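Local coordinates for TraM protein (Plasmid R64, PDB 3WZ3) that probably serves as an inner-membrane component of the plasmid's type IVB secretion (conjugation) system, represented here by its periplasmic domain, at residues A[34-37]-A[38-42]; A[10-13]-A[14-18]. All blocks are in the same frame, centred on the assembly; numbering follows the deposited sequence.

Contact 1: residues A[34-37]-A[38-42]; sequences SSLS and PRFSD. With SO4 (sulfate ion), chain B.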
loop_
_atom_site.group_PDB
_atom_site.type_symbol
_atom_site.label_atom_id
_atom_site.label_comp_id
_atom_site.label_asym_id
_atom_site.label_seq_id
_atom_site.Cartn_x
_atom_site.Cartn_y
_atom_site.Cartn_z
ATOM N N SER A 34 -7.051 -3.353 -9.232
ATOM C CA SER A 34 -7.416 -4.764 -9.172
ATOM C C SER A 34 -6.191 -5.671 -9.240
ATOM O O SER A 34 -6.150 -6.713 -8.594
ATOM C CB SER A 34 -8.477 -5.156 -10.225
ATOM O OG SER A 34 -7.997 -5.125 -11.560
ATOM N N SER A 35 -5.183 -5.258 -10.006
ATOM C CA SER A 35 -3.960 -6.046 -10.169
ATOM C C SER A 35 -3.141 -6.115 -8.883
ATOM O O SER A 35 -2.259 -6.949 -8.771
ATOM C CB SER A 35 -3.101 -5.447 -11.294
ATOM O OG SER A 35 -2.364 -4.327 -10.819
ATOM N N LEU A 36 -3.443 -5.255 -7.908
ATOM C CA LEU A 36 -2.699 -5.217 -6.643
ATOM C C LEU A 36 -3.252 -6.197 -5.611
ATOM O O LEU A 36 -2.628 -6.469 -4.579
ATOM C CB LEU A 36 -2.763 -3.807 -6.054
ATOM C CG LEU A 36 -1.440 -3.133 -5.666
ATOM C CD1 LEU A 36 -1.702 -1.974 -4.744
ATOM C CD2 LEU A 36 -0.475 -4.113 -5.019
ATOM N N SER A 37 -4.435 -6.739 -5.869
ATOM C CA SER A 37 -5.101 -7.612 -4.905
ATOM C C SER A 37 -4.227 -8.766 -4.372
ATOM O O SER A 37 -4.322 -9.132 -3.204
ATOM C CB SER A 37 -6.414 -8.139 -5.501
ATOM O OG SER A 37 -7.191 -8.816 -4.527
ATOM N N PRO A 38 -3.367 -9.362 -5.241
ATOM C CA PRO A 38 -2.564 -10.481 -4.719
ATOM C C PRO A 38 -1.624 -10.087 -3.582
ATOM O O PRO A 38 -1.149 -10.969 -2.832
ATOM C CB PRO A 38 -1.736 -10.920 -5.929
ATOM C CG PRO A 38 -2.580 -10.519 -7.118
ATOM C CD PRO A 38 -3.224 -9.212 -6.705
ATOM N N ARG A 39 -1.342 -8.798 -3.432
ATOM C CA ARG A 39 -0.411 -8.351 -2.385
ATOM C C ARG A 39 -1.106 -8.206 -1.035
ATOM O O ARG A 39 -0.447 -7.926 -0.029
ATOM C CB ARG A 39 0.239 -7.014 -2.762
ATOM C CG ARG A 39 1.049 -7.066 -4.041
ATOM C CD ARG A 39 2.289 -7.901 -3.829
ATOM N NE ARG A 39 3.146 -7.994 -5.010
ATOM C CZ ARG A 39 3.457 -9.136 -5.616
ATOM N NH1 ARG A 39 4.247 -9.120 -6.687
ATOM N NH2 ARG A 39 2.981 -10.294 -5.157
ATOM N N PHE A 40 -2.422 -8.406 -0.991
ATOM C CA PHE A 40 -3.219 -8.119 0.215
ATOM C C PHE A 40 -4.116 -9.287 0.587
ATOM O O PHE A 40 -4.559 -10.016 -0.306
ATOM C CB PHE A 40 -4.170 -6.934 -0.049
ATOM C CG PHE A 40 -3.502 -5.587 -0.175
ATOM C CD1 PHE A 40 -2.963 -5.156 -1.377
ATOM C CD2 PHE A 40 -3.454 -4.736 0.927
ATOM C CE1 PHE A 40 -2.390 -3.901 -1.468
ATOM C CE2 PHE A 40 -2.887 -3.483 0.839
ATOM C CZ PHE A 40 -2.346 -3.066 -0.343
ATOM N N SER A 41 -4.417 -9.463 1.878
ATOM C CA SER A 41 -5.620 -10.204 2.230
ATOM C C SER A 41 -6.807 -9.276 1.957
ATOM O O SER A 41 -6.641 -8.065 1.800
ATOM C CB SER A 41 -5.621 -10.578 3.714
ATOM O OG SER A 41 -5.783 -9.415 4.521
ATOM N N ASP A 42 -8.024 -9.810 1.972
ATOM C CA ASP A 42 -9.160 -8.940 1.688
ATOM C C ASP A 42 -9.366 -7.885 2.786
ATOM O O ASP A 42 -9.759 -6.752 2.499
ATOM C CB ASP A 42 -10.420 -9.773 1.410
ATOM C CG ASP A 42 -10.365 -10.472 0.049
ATOM O OD1 ASP A 42 -9.433 -10.198 -0.739
ATOM O OD2 ASP A 42 -11.245 -11.305 -0.246
HETATM S S SO4 B . -6.219 -12.380 -6.072
HETATM O O1 SO4 B . -5.135 -12.879 -5.244
HETATM O O2 SO4 B . -6.813 -11.230 -5.413
HETATM O O3 SO4 B . -5.756 -11.863 -7.356
HETATM O O4 SO4 B . -7.201 -13.452 -6.247
HETATM O O HOH W 1 -7.175 -9.005 -1.811
#

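Contact 2: residues A[10-13]-A[14-18]; sequences AMAF and GSQAL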
loop_
_atom_site.group_PDB
_atom_site.type_symbol
_atom_site.label_atom_id
_atom_site.label_comp_id
_atom_site.label_asym_id
_atom_site.label_seq_id
_atom_site.Cartn_x
_atom_site.Cartn_y
_atom_site.Cartn_z
ATOM N N ALA A 10 10.521 -8.971 3.725
ATOM C CA ALA A 10 9.181 -8.450 4.009
ATOM C C ALA A 10 9.140 -6.930 3.862
ATOM O O ALA A 10 8.175 -6.377 3.317
ATOM C CB ALA A 10 8.691 -8.920 5.380
HETATM N N MSE A 11 10.182 -6.240 4.317
HETATM C CA MSE A 11 10.176 -4.785 4.164
HETATM C C MSE A 11 10.101 -4.362 2.698
HETATM O O MSE A 11 9.372 -3.418 2.352
HETATM C CB MSE A 11 11.387 -4.141 4.834
HETATM C CG MSE A 11 11.153 -2.660 5.041
HETATM SE SE MSE A 11 12.533 -1.837 6.106
HETATM C CE MSE A 11 13.981 -2.035 4.848
ATOM N N ALA A 12 10.869 -5.047 1.845
ATOM C CA ALA A 12 10.851 -4.782 0.409
ATOM C C ALA A 12 9.467 -5.075 -0.204
ATOM O O ALA A 12 8.988 -4.321 -1.040
ATOM C CB ALA A 12 11.922 -5.606 -0.285
ATOM N N PHE A 13 8.818 -6.157 0.224
ATOM C CA PHE A 13 7.471 -6.485 -0.253
ATOM C C PHE A 13 6.522 -5.321 0.053
ATOM O O PHE A 13 5.740 -4.903 -0.792
ATOM C CB PHE A 13 7.006 -7.769 0.444
ATOM C CG PHE A 13 5.650 -8.247 0.024
ATOM C CD1 PHE A 13 5.512 -9.129 -1.046
ATOM C CD2 PHE A 13 4.512 -7.877 0.726
ATOM C CE1 PHE A 13 4.271 -9.598 -1.419
ATOM C CE2 PHE A 13 3.260 -8.344 0.346
ATOM C CZ PHE A 13 3.142 -9.213 -0.739
ATOM N N GLY A 14 6.601 -4.772 1.262
ATOM C CA GLY A 14 5.731 -3.671 1.629
ATOM C C GLY A 14 6.009 -2.396 0.868
ATOM O O GLY A 14 5.071 -1.709 0.451
ATOM N N SER A 15 7.280 -2.064 0.674
ATOM C CA SER A 15 7.576 -0.823 -0.047
ATOM C C SER A 15 7.185 -0.943 -1.516
ATOM O O SER A 15 6.700 0.033 -2.103
ATOM C CB SER A 15 9.035 -0.389 0.124
ATOM O OG SER A 15 9.912 -1.386 -0.316
ATOM N N GLN A 16 7.365 -2.123 -2.095
ATOM C CA GLN A 16 6.932 -2.371 -3.476
ATOM C C GLN A 16 5.417 -2.224 -3.594
ATOM O O GLN A 16 4.916 -1.603 -4.541
ATOM C CB GLN A 16 7.406 -3.751 -3.938
ATOM C CG GLN A 16 8.932 -3.850 -4.003
ATOM C CD GLN A 16 9.468 -5.285 -3.983
ATOM O OE1 GLN A 16 8.705 -6.253 -4.030
ATOM N NE2 GLN A 16 10.792 -5.420 -3.890
ATOM N N ALA A 17 4.679 -2.777 -2.634
ATOM C CA ALA A 17 3.229 -2.638 -2.627
ATOM C C ALA A 17 2.800 -1.187 -2.547
ATOM O O ALA A 17 1.889 -0.776 -3.264
ATOM C CB ALA A 17 2.604 -3.440 -1.482
ATOM N N LEU A 18 3.423 -0.405 -1.664
ATOM C CA LEU A 18 3.064 1.007 -1.553
ATOM C C LEU A 18 3.345 1.762 -2.846
ATOM O O LEU A 18 2.553 2.618 -3.254
ATOM C CB LEU A 18 3.823 1.674 -0.393
ATOM C CG LEU A 18 3.259 1.265 0.961
ATOM C CD1 LEU A 18 4.224 1.641 2.090
ATOM C CD2 LEU A 18 1.932 1.967 1.192
#

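Contact 1: residues A[34-37]-A[38-42]
Leu36 and Phe40 meet on the inner side of a 3-10 turn that links helix 29-35 to helix 42-54, with Leu36 CD1 lying 3.9 Å from Phe40 CE1. The same leucine sends its other methyl, CD2, across the bent Arg39 chain at about a right angle, 3.5 Å from Arg39 CG. The leucine carbonyl accepts the N-H of Arg39, N to Leu36 O 2.9 Å, and also lies in plane at the edge of the phenylalanine ring, 3.5 Å from Phe40 CD1. One residue on, Phe40 N donates to Ser37 O at 3.0 Å from well above the carbonyl plane. Helix 7-22 and strand 130-139 enclose this apolar half through Thr20, Ala21, Ile132 and Met135.

The outer side is polar and looser. In the conformer described, one of two, Ser37 OG is anti to its own nitrogen (chi1 -171°) and donates to sulfate O2 at 2.6 Å. A water lies 2.7 Å from Ser37 OG and bridges toward Asp42 OD1, though it has more acceptors in reach than protons. Since the sulfate probably came from the crystallisation liquor, the chemistry implies a turn held by backbone bonds and an apolar inner face, with an incidental anion at its surface.

Contact 2: residues A[10-13]-A[14-18]
Gln16 folds back over Ala12 one turn earlier in helix 7-22, a regular alpha-helix packed on the curved antiparallel sheet of an NTF2-like domain. Backbone bonds come first: Gly14 N to Ala10 O, Ser15 N to Met11 O, Gln16 N to Ala12 O and Ala17 N to Phe13 O span 2.9 to 3.0 Å, all near 160° at the hydrogen. The Phe13 carbonyl oxygen also has Ala17 CB against it, 3.5 Å from Phe13 O. The Met11 carbonyl is also gripped by the hydroxyl of Tyr94 on strand 88-101.

Apolar packing occupies the buried side. Phe13 CG stands anti to the backbone nitrogen (chi1 -179°), and the ring leads off the helix to Met130 and Ile118. Ala17 packs on Ile132, while Leu18 leaves the helix on a different side, packing on Tyr94, Phe114 and Met135.

Two side chains approach the Ala12 carbonyl. Ser15 OG sits 3.2 Å from Ala12 O, a bond that is not settled, since Met11 O, for one, lies 3.4 Å from Ser15 OG. Gln16 meets the carbonyl by close packing of CG, 3.0 Å from Ala12 O, and of CD; the extended chain carries the amide along the preceding turn, bringing Gln16 NE2 to 3.8 Å from Ala12 CB.

Overall arrangement
Contact 2 comes first along the chain, in the middle of helix 7-22; contact 1 follows it, at the end of helix 29-35 and in the connection to helix 42-54. Their centres are about 13 Å apart, yet the two meet directly: Arg39 CD lies 3.5 Å from Phe13 CZ, and Leu36 CD1 approaches Ala17 O at 4.1 Å. Both also reach strand 130-139, an outermost strand of the four-stranded antiparallel sheet, sharing Ile132 and Met135. Successive helical elements are thus packed against each other as well as on the sheet, consistent with an NTF2-like periplasmic domain whose helices and strands form a single compact unit.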